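Side-chain contacts in Pab-dependent poly(a)-specific ribonuclease subunit PAN2 (Neurospora crassa, PDB 4CZX), which probably shortens the poly(A) tails of messenger RNA as catalytic subunit of the PAN2-PAN3 deadenylation complex, represented here by its N-terminal WD40 domain: residues 118-123 with 163-168; 124-129 with 145-150; 258-263 with 300-305; 267-272 with 277-282. All coordinates share one frame; numbering follows the deposited sequence.

Contact 1: 118-123 with 163-168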
loop_
_atom_site.group_PDB
_atom_site.type_symbol
_atom_site.label_atom_id
_atom_site.label_comp_id
_atom_site.label_asym_id
_atom_site.label_seq_id
_atom_site.Cartn_x
_atom_site.Cartn_y
_atom_site.Cartn_z
ATOM N N SER A 118 2.338 19.576 33.014
ATOM C CA SER A 118 3.274 20.545 33.565
ATOM C C SER A 118 4.420 19.835 34.253
ATOM O O SER A 118 4.331 18.651 34.571
ATOM C CB SER A 118 2.571 21.471 34.568
ATOM O OG SER A 118 2.289 20.777 35.774
ATOM N N PHE A 119 5.490 20.568 34.509
ATOM C CA PHE A 119 6.523 20.065 35.390
ATOM C C PHE A 119 6.011 20.126 36.825
ATOM O O PHE A 119 4.910 20.629 37.083
ATOM C CB PHE A 119 7.817 20.854 35.192
ATOM C CG PHE A 119 8.366 20.728 33.797
ATOM C CD1 PHE A 119 8.889 19.521 33.361
ATOM C CD2 PHE A 119 8.328 21.799 32.915
ATOM C CE1 PHE A 119 9.378 19.377 32.071
ATOM C CE2 PHE A 119 8.809 21.663 31.623
ATOM C CZ PHE A 119 9.346 20.451 31.202
ATOM N N THR A 120 6.791 19.580 37.748
ATOM C CA THR A 120 6.377 19.493 39.138
ATOM C C THR A 120 7.498 20.053 40.011
ATOM O O THR A 120 8.104 21.061 39.660
ATOM C CB THR A 120 6.036 18.036 39.545
ATOM O OG1 THR A 120 7.223 17.228 39.528
ATOM C CG2 THR A 120 4.990 17.440 38.585
ATOM N N SER A 121 7.787 19.394 41.124
ATOM C CA SER A 121 8.795 19.898 42.050
ATOM C C SER A 121 10.195 19.399 41.694
ATOM O O SER A 121 11.154 19.662 42.426
ATOM C CB SER A 121 8.458 19.492 43.487
ATOM O OG SER A 121 8.592 18.092 43.661
ATOM N N LYS A 122 10.316 18.709 40.563
ATOM C CA LYS A 122 11.555 17.983 40.271
ATOM C C LYS A 122 12.245 18.458 39.001
ATOM O O LYS A 122 12.864 17.671 38.280
ATOM C CB LYS A 122 11.266 16.485 40.196
ATOM C CG LYS A 122 10.658 15.950 41.482
ATOM C CD LYS A 122 10.416 14.458 41.439
ATOM C CE LYS A 122 9.609 14.045 42.659
ATOM N NZ LYS A 122 9.194 12.621 42.593
ATOM N N GLY A 123 12.164 19.757 38.749
ATOM C CA GLY A 123 12.799 20.342 37.587
ATOM C C GLY A 123 12.194 19.776 36.324
ATOM O O GLY A 123 10.989 19.848 36.120
ATOM N N ARG A 163 5.901 28.866 40.722
ATOM C CA ARG A 163 6.130 28.716 42.157
ATOM C C ARG A 163 5.336 27.507 42.654
ATOM O O ARG A 163 5.781 26.764 43.529
ATOM C CB ARG A 163 5.713 29.987 42.905
ATOM C CG ARG A 163 6.082 29.983 44.382
ATOM C CD ARG A 163 5.543 31.212 45.123
ATOM N NE ARG A 163 5.982 32.477 44.538
ATOM C CZ ARG A 163 6.908 33.270 45.070
ATOM N NH1 ARG A 163 7.506 32.927 46.205
ATOM N NH2 ARG A 163 7.237 34.406 44.465
ATOM N N TYR A 164 4.149 27.343 42.076
ATOM C CA TYR A 164 3.237 26.238 42.360
ATOM C C TYR A 164 2.734 25.727 41.029
ATOM O O TYR A 164 2.964 26.357 39.998
ATOM C CB TYR A 164 2.042 26.680 43.222
ATOM C CG TYR A 164 2.412 27.410 44.493
ATOM C CD1 TYR A 164 3.003 26.740 45.557
ATOM C CD2 TYR A 164 2.174 28.767 44.625
ATOM C CE1 TYR A 164 3.351 27.404 46.717
ATOM C CE2 TYR A 164 2.512 29.445 45.782
ATOM C CZ TYR A 164 3.098 28.757 46.826
ATOM O OH TYR A 164 3.439 29.423 47.977
ATOM N N ILE A 165 2.026 24.604 41.044
ATOM C CA ILE A 165 1.367 24.134 39.837
ATOM C C ILE A 165 0.038 24.866 39.714
ATOM O O ILE A 165 -0.845 24.695 40.545
ATOM C CB ILE A 165 1.140 22.607 39.854
ATOM C CG1 ILE A 165 2.487 21.876 39.822
ATOM C CG2 ILE A 165 0.279 22.170 38.672
ATOM C CD1 ILE A 165 2.370 20.379 40.045
ATOM N N CYS A 166 -0.084 25.696 38.684
ATOM C CA CYS A 166 -1.314 26.439 38.473
ATOM C C CYS A 166 -2.182 25.668 37.504
ATOM O O CYS A 166 -1.798 25.389 36.359
ATOM C CB CYS A 166 -1.032 27.850 37.970
ATOM S SG CYS A 166 0.021 28.798 39.097
ATOM N N ALA A 167 -3.368 25.326 37.987
ATOM C CA ALA A 167 -4.208 24.337 37.332
ATOM C C ALA A 167 -5.564 24.922 36.968
ATOM O O ALA A 167 -6.408 25.128 37.839
ATOM C CB ALA A 167 -4.378 23.129 38.236
ATOM N N ALA A 168 -5.785 25.171 35.680
ATOM C CA ALA A 168 -7.074 25.706 35.237
ATOM C C ALA A 168 -8.074 24.583 34.981
ATOM O O ALA A 168 -7.840 23.708 34.149
ATOM C CB ALA A 168 -6.902 26.551 33.992
#

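Contact 2: 124-129 with 145-150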
loop_
_atom_site.group_PDB
_atom_site.type_symbol
_atom_site.label_atom_id
_atom_site.label_comp_id
_atom_site.label_asym_id
_atom_site.label_seq_id
_atom_site.Cartn_x
_atom_site.Cartn_y
_atom_site.Cartn_z
ATOM N N THR A 124 13.018 19.193 35.468
ATOM C CA THR A 124 12.473 18.648 34.229
ATOM C C THR A 124 12.420 17.123 34.252
ATOM O O THR A 124 12.175 16.496 33.228
ATOM C CB THR A 124 13.289 19.115 33.014
ATOM O OG1 THR A 124 14.683 18.880 33.253
ATOM C CG2 THR A 124 13.059 20.606 32.758
ATOM N N SER A 125 12.635 16.530 35.421
ATOM C CA SER A 125 12.697 15.079 35.550
ATOM C C SER A 125 11.313 14.439 35.652
ATOM O O SER A 125 11.169 13.225 35.495
ATOM C CB SER A 125 13.526 14.692 36.780
ATOM O OG SER A 125 14.775 15.359 36.793
ATOM N N GLU A 126 10.296 15.252 35.940
ATOM C CA GLU A 126 8.958 14.721 36.199
ATOM C C GLU A 126 7.846 15.632 35.681
ATOM O O GLU A 126 7.935 16.858 35.765
ATOM C CB GLU A 126 8.783 14.491 37.706
ATOM C CG GLU A 126 7.483 13.830 38.126
ATOM C CD GLU A 126 7.353 13.691 39.644
ATOM O OE1 GLU A 126 6.858 14.638 40.296
ATOM O OE2 GLU A 126 7.734 12.627 40.183
ATOM N N ILE A 127 6.794 15.030 35.136
ATOM C CA ILE A 127 5.635 15.805 34.729
ATOM C C ILE A 127 4.342 15.290 35.345
ATOM O O ILE A 127 4.228 14.121 35.719
ATOM C CB ILE A 127 5.460 15.830 33.196
ATOM C CG1 ILE A 127 5.374 14.407 32.633
ATOM C CG2 ILE A 127 6.566 16.633 32.546
ATOM C CD1 ILE A 127 5.127 14.370 31.130
ATOM N N LEU A 128 3.376 16.193 35.453
ATOM C CA LEU A 128 2.017 15.855 35.852
ATOM C C LEU A 128 1.133 15.955 34.620
ATOM O O LEU A 128 1.233 16.929 33.878
ATOM C CB LEU A 128 1.529 16.804 36.946
ATOM C CG LEU A 128 0.056 16.695 37.355
ATOM C CD1 LEU A 128 -0.221 15.402 38.119
ATOM C CD2 LEU A 128 -0.349 17.919 38.196
ATOM N N VAL A 129 0.278 14.964 34.377
ATOM C CA VAL A 129 -0.612 15.061 33.229
ATOM C C VAL A 129 -2.041 14.852 33.712
ATOM O O VAL A 129 -2.296 14.070 34.631
ATOM C CB VAL A 129 -0.257 14.054 32.085
ATOM C CG1 VAL A 129 1.242 14.146 31.710
ATOM C CG2 VAL A 129 -0.655 12.632 32.438
ATOM N N GLU A 145 8.121 6.412 32.285
ATOM C CA GLU A 145 7.096 5.567 32.872
ATOM C C GLU A 145 6.220 6.343 33.853
ATOM O O GLU A 145 6.673 7.290 34.505
ATOM C CB GLU A 145 7.730 4.366 33.573
ATOM C CG GLU A 145 8.643 4.720 34.728
ATOM C CD GLU A 145 9.520 3.552 35.175
ATOM O OE1 GLU A 145 9.850 2.684 34.331
ATOM O OE2 GLU A 145 9.891 3.511 36.372
ATOM N N VAL A 146 4.961 5.931 33.941
ATOM C CA VAL A 146 4.058 6.407 34.977
ATOM C C VAL A 146 4.548 5.909 36.329
ATOM O O VAL A 146 4.809 4.719 36.495
ATOM C CB VAL A 146 2.613 5.921 34.732
ATOM C CG1 VAL A 146 1.710 6.300 35.906
ATOM C CG2 VAL A 146 2.075 6.502 33.432
ATOM N N VAL A 147 4.688 6.817 37.291
ATOM C CA VAL A 147 5.159 6.441 38.623
ATOM C C VAL A 147 4.058 6.578 39.668
ATOM O O VAL A 147 4.168 6.057 40.775
ATOM C CB VAL A 147 6.369 7.292 39.058
ATOM C CG1 VAL A 147 7.559 6.994 38.167
ATOM C CG2 VAL A 147 6.021 8.775 39.016
ATOM N N LYS A 148 2.989 7.276 39.308
ATOM C CA LYS A 148 1.904 7.510 40.243
ATOM C C LYS A 148 0.616 7.830 39.504
ATOM O O LYS A 148 0.635 8.475 38.456
ATOM C CB LYS A 148 2.273 8.652 41.192
ATOM C CG LYS A 148 1.486 8.700 42.479
ATOM C CD LYS A 148 2.274 9.461 43.529
ATOM C CE LYS A 148 1.704 9.246 44.923
ATOM N NZ LYS A 148 2.788 9.240 45.958
ATOM N N GLU A 149 -0.498 7.364 40.055
ATOM C CA GLU A 149 -1.817 7.720 39.553
ATOM C C GLU A 149 -2.584 8.410 40.672
ATOM O O GLU A 149 -2.592 7.920 41.794
ATOM C CB GLU A 149 -2.556 6.476 39.059
ATOM C CG GLU A 149 -3.952 6.736 38.538
ATOM C CD GLU A 149 -4.527 5.540 37.802
ATOM O OE1 GLU A 149 -3.746 4.637 37.421
ATOM O OE2 GLU A 149 -5.760 5.501 37.611
ATOM N N LEU A 150 -3.209 9.550 40.378
ATOM C CA LEU A 150 -3.916 10.315 41.404
ATOM C C LEU A 150 -5.365 10.598 41.032
ATOM O O LEU A 150 -5.668 10.893 39.882
ATOM C CB LEU A 150 -3.200 11.642 41.659
ATOM C CG LEU A 150 -1.712 11.528 41.984
ATOM C CD1 LEU A 150 -1.001 12.843 41.713
ATOM C CD2 LEU A 150 -1.542 11.105 43.423
#

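Contact 3: 258-263 with 300-305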
loop_
_atom_site.group_PDB
_atom_site.type_symbol
_atom_site.label_atom_id
_atom_site.label_comp_id
_atom_site.label_asym_id
_atom_site.label_seq_id
_atom_site.Cartn_x
_atom_site.Cartn_y
_atom_site.Cartn_z
ATOM N N THR A 258 5.188 42.337 33.605
ATOM C CA THR A 258 4.495 42.733 32.387
ATOM C C THR A 258 3.818 41.531 31.726
ATOM O O THR A 258 4.377 40.433 31.694
ATOM C CB THR A 258 5.481 43.412 31.409
ATOM O OG1 THR A 258 5.935 44.646 31.980
ATOM C CG2 THR A 258 4.825 43.708 30.086
ATOM N N ALA A 259 2.599 41.749 31.231
ATOM C CA ALA A 259 1.862 40.740 30.487
ATOM C C ALA A 259 1.699 41.159 29.029
ATOM O O ALA A 259 1.630 42.351 28.712
ATOM C CB ALA A 259 0.494 40.496 31.118
ATOM N N ILE A 260 1.640 40.164 28.154
ATOM C CA ILE A 260 1.416 40.381 26.738
ATOM C C ILE A 260 0.036 39.838 26.400
ATOM O O ILE A 260 -0.183 38.644 26.489
ATOM C CB ILE A 260 2.476 39.676 25.885
ATOM C CG1 ILE A 260 3.876 40.139 26.309
ATOM C CG2 ILE A 260 2.242 39.959 24.420
ATOM C CD1 ILE A 260 4.997 39.242 25.770
ATOM N N VAL A 261 -0.883 40.726 26.030
ATOM C CA VAL A 261 -2.293 40.367 25.880
ATOM C C VAL A 261 -2.765 40.493 24.440
ATOM O O VAL A 261 -2.498 41.500 23.778
ATOM C CB VAL A 261 -3.179 41.258 26.768
ATOM C CG1 VAL A 261 -4.616 40.743 26.762
ATOM C CG2 VAL A 261 -2.612 41.304 28.175
ATOM N N VAL A 262 -3.492 39.484 23.965
ATOM C CA VAL A 262 -3.825 39.382 22.557
ATOM C C VAL A 262 -5.322 39.144 22.365
ATOM O O VAL A 262 -5.910 38.313 23.055
ATOM C CB VAL A 262 -3.045 38.223 21.877
ATOM C CG1 VAL A 262 -3.237 38.263 20.371
ATOM C CG2 VAL A 262 -1.557 38.294 22.233
ATOM N N ASN A 263 -5.927 39.863 21.427
ATOM C CA ASN A 263 -7.324 39.607 21.080
ATOM C C ASN A 263 -7.411 38.820 19.775
ATOM O O ASN A 263 -6.403 38.607 19.097
ATOM C CB ASN A 263 -8.115 40.931 21.021
ATOM C CG ASN A 263 -8.258 41.508 19.618
ATOM O OD1 ASN A 263 -7.368 41.413 18.778
ATOM N ND2 ASN A 263 -9.402 42.144 19.374
ATOM N N GLU A 300 11.674 38.177 22.604
ATOM C CA GLU A 300 11.863 38.894 21.346
ATOM C C GLU A 300 10.964 38.384 20.214
ATOM O O GLU A 300 10.636 39.137 19.296
ATOM C CB GLU A 300 13.333 38.826 20.930
ATOM C CG GLU A 300 14.254 39.537 21.917
ATOM C CD GLU A 300 15.719 39.449 21.538
ATOM O OE1 GLU A 300 16.025 38.977 20.422
ATOM O OE2 GLU A 300 16.569 39.857 22.362
ATOM N N GLY A 301 10.568 37.119 20.284
ATOM C CA GLY A 301 9.661 36.557 19.293
ATOM C C GLY A 301 8.241 36.375 19.798
ATOM O O GLY A 301 8.027 35.812 20.874
ATOM N N LYS A 302 7.269 36.860 19.019
ATOM C CA LYS A 302 5.852 36.643 19.299
ATOM C C LYS A 302 5.221 35.834 18.174
ATOM O O LYS A 302 5.313 36.216 17.008
ATOM C CB LYS A 302 5.092 37.968 19.447
ATOM C CG LYS A 302 5.298 38.702 20.772
ATOM C CD LYS A 302 6.655 39.394 20.855
ATOM C CE LYS A 302 6.719 40.317 22.064
ATOM N NZ LYS A 302 8.022 41.054 22.164
ATOM N N ALA A 303 4.571 34.731 18.521
ATOM C CA ALA A 303 3.958 33.869 17.505
ATOM C C ALA A 303 2.453 33.811 17.675
ATOM O O ALA A 303 1.963 33.720 18.795
ATOM C CB ALA A 303 4.545 32.470 17.566
ATOM N N LEU A 304 1.736 33.832 16.550
ATOM C CA LEU A 304 0.279 33.811 16.541
ATOM C C LEU A 304 -0.215 32.858 15.459
ATOM O O LEU A 304 0.211 32.962 14.308
ATOM C CB LEU A 304 -0.292 35.210 16.289
ATOM C CG LEU A 304 -0.010 36.359 17.258
ATOM C CD1 LEU A 304 1.357 36.996 17.011
ATOM C CD2 LEU A 304 -1.104 37.404 17.145
ATOM N N ALA A 305 -1.099 31.930 15.813
ATOM C CA ALA A 305 -1.682 31.049 14.808
ATOM C C ALA A 305 -3.141 31.411 14.617
ATOM O O ALA A 305 -3.830 31.709 15.596
ATOM C CB ALA A 305 -1.542 29.579 15.210
#

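Contact 4: 267-272 with 277-282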
loop_
_atom_site.group_PDB
_atom_site.type_symbol
_atom_site.label_atom_id
_atom_site.label_comp_id
_atom_site.label_asym_id
_atom_site.label_seq_id
_atom_site.Cartn_x
_atom_site.Cartn_y
_atom_site.Cartn_z
ATOM N N GLN A 267 -4.785 42.134 17.765
ATOM C CA GLN A 267 -4.361 43.318 18.501
ATOM C C GLN A 267 -3.668 42.892 19.786
ATOM O O GLN A 267 -4.170 42.039 20.516
ATOM C CB GLN A 267 -5.542 44.232 18.818
ATOM C CG GLN A 267 -5.152 45.432 19.665
ATOM C CD GLN A 267 -6.298 46.394 19.898
ATOM O OE1 GLN A 267 -6.190 47.312 20.713
ATOM N NE2 GLN A 267 -7.404 46.193 19.179
ATOM N N ILE A 268 -2.511 43.486 20.053
ATOM C CA ILE A 268 -1.690 43.100 21.193
ATOM C C ILE A 268 -1.384 44.293 22.101
ATOM O O ILE A 268 -1.021 45.370 21.620
ATOM C CB ILE A 268 -0.363 42.471 20.730
ATOM C CG1 ILE A 268 -0.626 41.188 19.937
ATOM C CG2 ILE A 268 0.544 42.181 21.913
ATOM C CD1 ILE A 268 0.630 40.555 19.398
ATOM N N HIS A 269 -1.557 44.104 23.406
ATOM C CA HIS A 269 -1.115 45.087 24.392
ATOM C C HIS A 269 0.012 44.500 25.223
ATOM O O HIS A 269 -0.095 43.371 25.703
ATOM C CB HIS A 269 -2.249 45.516 25.322
ATOM C CG HIS A 269 -3.345 46.278 24.643
ATOM N ND1 HIS A 269 -4.300 46.980 25.345
ATOM C CD2 HIS A 269 -3.642 46.444 23.333
ATOM C CE1 HIS A 269 -5.137 47.551 24.497
ATOM N NE2 HIS A 269 -4.762 47.237 23.269
ATOM N N VAL A 270 1.086 45.267 25.388
ATOM C CA VAL A 270 2.156 44.888 26.300
ATOM C C VAL A 270 1.966 45.769 27.519
ATOM O O VAL A 270 2.170 46.983 27.448
ATOM C CB VAL A 270 3.550 45.067 25.680
ATOM C CG1 VAL A 270 4.624 44.634 26.663
ATOM C CG2 VAL A 270 3.663 44.254 24.399
ATOM N N THR A 271 1.532 45.170 28.621
ATOM C CA THR A 271 1.018 45.947 29.745
ATOM C C THR A 271 1.634 45.569 31.077
ATOM O O THR A 271 1.658 44.394 31.451
ATOM C CB THR A 271 -0.507 45.783 29.881
ATOM O OG1 THR A 271 -1.134 46.073 28.627
ATOM C CG2 THR A 271 -1.057 46.716 30.956
ATOM N N ASP A 272 2.121 46.569 31.803
ATOM C CA ASP A 272 2.616 46.315 33.143
ATOM C C ASP A 272 1.449 46.015 34.068
ATOM O O ASP A 272 0.516 46.807 34.175
ATOM C CB ASP A 272 3.416 47.495 33.685
ATOM C CG ASP A 272 3.889 47.250 35.097
ATOM O OD1 ASP A 272 3.086 47.467 36.026
ATOM O OD2 ASP A 272 5.049 46.827 35.282
ATOM N N SER A 277 -1.868 51.743 33.059
ATOM C CA SER A 277 -2.019 53.000 32.335
ATOM C C SER A 277 -1.001 53.095 31.204
ATOM O O SER A 277 -1.320 53.562 30.108
ATOM C CB SER A 277 -1.889 54.199 33.281
ATOM O OG SER A 277 -0.572 54.318 33.789
ATOM N N ASN A 278 0.216 52.626 31.461
ATOM C CA ASN A 278 1.236 52.586 30.422
ATOM C C ASN A 278 1.364 51.204 29.780
ATOM O O ASN A 278 1.986 50.284 30.324
ATOM C CB ASN A 278 2.584 53.042 30.975
ATOM C CG ASN A 278 2.704 54.558 31.029
ATOM O OD1 ASN A 278 1.711 55.275 30.890
ATOM N ND2 ASN A 278 3.922 55.051 31.227
ATOM N N SER A 279 0.747 51.066 28.616
ATOM C CA SER A 279 0.868 49.850 27.842
ATOM C C SER A 279 1.145 50.199 26.387
ATOM O O SER A 279 0.598 51.169 25.859
ATOM C CB SER A 279 -0.391 48.993 27.976
ATOM O OG SER A 279 -1.558 49.703 27.624
ATOM N N GLN A 280 2.023 49.419 25.757
ATOM C CA GLN A 280 2.329 49.585 24.344
ATOM C C GLN A 280 1.329 48.804 23.514
ATOM O O GLN A 280 1.061 47.635 23.791
ATOM C CB GLN A 280 3.752 49.115 24.018
ATOM C CG GLN A 280 4.854 50.009 24.561
ATOM C CD GLN A 280 6.094 50.003 23.679
ATOM O OE1 GLN A 280 6.860 49.036 23.664
ATOM N NE2 GLN A 280 6.291 51.086 22.932
ATOM N N VAL A 281 0.782 49.452 22.495
ATOM C CA VAL A 281 -0.190 48.814 21.622
ATOM C C VAL A 281 0.417 48.547 20.249
ATOM O O VAL A 281 1.099 49.401 19.679
ATOM C CB VAL A 281 -1.459 49.682 21.466
ATOM C CG1 VAL A 281 -2.485 48.984 20.585
ATOM C CG2 VAL A 281 -2.050 50.004 22.830
ATOM N N CYS A 282 0.175 47.353 19.721
ATOM C CA CYS A 282 0.540 47.071 18.346
ATOM C C CYS A 282 -0.498 46.171 17.688
ATOM O O CYS A 282 -1.368 45.590 18.345
ATOM C CB CYS A 282 1.933 46.438 18.269
ATOM S SG CYS A 282 2.096 44.915 19.195
#

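Contact 1: 118-123 with 163-168
Ile165 is the one residue of 163-168 that touches 118-123, meeting three consecutive residues with different parts of its branched chain. Its CG2 lies 3.8 Å from Ser118 OG, its CG1 passes 3.9 Å from Phe119 O, and its CD1 lies 4.2 Å from CG2 of Thr120. Methyl meets methyl in the last pair, where the two side chains run side by side and point the same way. CG1 of Ile165 stands opposite its own carbonyl carbon (chi1 -66°), and the extended chi2 (171°) carries CD1 on past the Phe119 carbonyl to the threonine. These are van der Waals contacts throughout; no hydrogen bond crosses between the segments, and the two together bury 112 Å².

The polar groups are satisfied within or near 118-123. Ser118 OG donates to Phe119 O at 2.9 Å, approaching at a C=O...O angle of 136° and somewhat tilted from the carbonyl plane. Both oxygens of this bond also touch Ile165, through CG2 and CG1. With an alanine at Ser118, the Phe119 carbonyl would probably lose this hydroxyl donor, and a gap would open beside CG2 of Ile165. Thr120 turns OG1 to Glu126 and keeps CG2 for the isoleucine.

Leu159 and Leu177, from the strands flanking 165-169, bring further apolar cover to Ser118 and Ile165 respectively. Strands 114-119 and 165-169 belong to successive four-stranded antiparallel sheets, so the contact is the face-to-face packing between neighbouring blades that is characteristic of a WD40 beta-propeller.

Contact 2: 124-129 with 145-150
Leu128 and Leu150 form the better-buried half of this contact, with CD1 of Leu128 lying 4.5 Å from CD1 of Leu150. Only these outer methyl groups approach, since the CA atoms at this level of the two strands are far apart: the nearest to Leu128 CA is Lys148 CA, at 9.4 Å. Leu128 is buried, and Phe182 packs on Leu150, adding hydrophobic cover to the leucine pair.

The other half is looser and borders solvent. Val147, an exposed residue, brings its CG2 to 4.4 Å from Glu126 OE2, a van der Waals approach of a methyl group to a carboxylate oxygen. Glu126 spans the distance with an extended chain (chi1 -175°, chi2 -177°), and its carboxylate is then turned across that chain by chi3 of 88°. The carboxylate is committed elsewhere: OE1 accepts from the Thr120 hydroxyl, and OE2 forms a salt bridge with Lys122 NZ. A buried carboxylate is thus matched by a hydroxyl and by a positive charge, which probably favours its ionised form. The total buried area is 75 Å², and no hydrogen bond joins the segments.

The two segments are second neighbours in one antiparallel sheet, and their touching parts run in nearly the same direction, 23° apart. Strand 135-140 lies between them and contributes Val138, which touches both Glu126 and Val147. Val147 and Lys148 together face Val138 in a classic beta bulge at the outermost strand of this blade, while strand 114-119 lies on the far side of strand 126-131.

Contact 3: 258-263 with 300-305
Val262 and Leu304 meet obliquely, each pointing from its own strand toward the other. The touching atoms are CG1 of Val262 and CD2 of Leu304, 4.0 Å apart. The valine sets CG1 opposite its backbone nitrogen (chi1 -171°), and this is the branch that reaches the leucine. The backbones remain well separated, with 9.2 Å between the CA atoms of Val262 and Leu304, so the contact is made by side chains and not by backbone.

Two residues earlier on both strands, Ile260 and Lys302 repeat the pairing with a longer and more polar partner. Here CD1 of Ile260 lies 4.2 Å from CE of Lys302, so the isoleucine meets the aliphatic part of the lysine. Lys302 bends near its base (chi2 75°) and then runs straight, which carries its ammonium group beyond the isoleucine to a hydrogen bond with the carbonyl oxygen of Gly299. The methylene chain can therefore pack in a buried contact while the charged end has a polar mate.

Phe293 touches Ile260, Val262 and Leu304, and Ile268 adds to the cover of Ile260 and Val262. Strand 258-262 belongs to one blade, whereas 302-306 belongs to the next, whose outer strand 10-16 comes from the start of the chain. Such largely apolar packing between blade faces is characteristic of the WD40 beta-propeller, here between the blade of strand 258-262 and the blade that closes the ring.

Contact 4: 267-272 with 277-282
Val270 N donates to Gln280 O at 2.9 Å and almost straight, with an N-H...O angle of 171°. The return bond from Gln280 N to Val270 O is bent, with 144° at the hydrogen, and the two make an antiparallel hydrogen-bonded pair. Ile268 with Cys282 forms the other such pair: Ile268 N reaches Cys282 O at 2.9 Å, and Cys282 N returns a bond to Ile268 O, both nearly straight.

His269 and Val281 stand side by side on the same face, in the non-hydrogen-bonded pair between them. CG2 of Val281 sits over one face of the imidazole, 4.0 Å from its centroid and 18° off the ring normal, a CH-pi contact displaced toward the ring's rim. In the ring plane, His269 NE2 donates to Gln267 OE1 at 2.9 Å, while Phe242 meets the histidine edge-to-face. The Gln267 chain is extended, bringing its amide oxygen alongside this ring edge. Replacing His269 with an alanine would probably leave Gln267 OE1 without this donor and CG2 of Val281 without the ring it packs on.

On the same face, Thr271 OG1 presses against CB of Ser279 at 3.1 Å, a short non-bonded approach. The opposite face carries Ile268 and Cys282, with SG of Cys282 lying 3.8 Å from Ile268 CB.

Four main-chain bonds thus fix the register of this hairpin, in one of the propeller's blades. The bond to Gln267 implies that NE2 carries a hydrogen and that the imidazole's rotation is held by glutamine, valine and phenylalanine together.

The four contacts fall into two pairs within one WD40 propeller. Contacts 1 and 2 have centres 11 Å apart and share the sheet containing strands 114-119 and 126-131: Ser118 O lies 2.8 Å from Leu128 N, probably a hydrogen bond. Contacts 3 and 4 have centres 10 Å apart and meet similarly, with Val261 N 2.8 Å from His269 O. In each pair, one contact crosses between blades and the other lies within a blade. The pairs are remote: the centres of contacts 2 and 4 are 38 Å apart, on opposite sides of the chain's centre. The metal-dependent exonuclease domain lies outside this fragment, so all four concern the propeller scaffold.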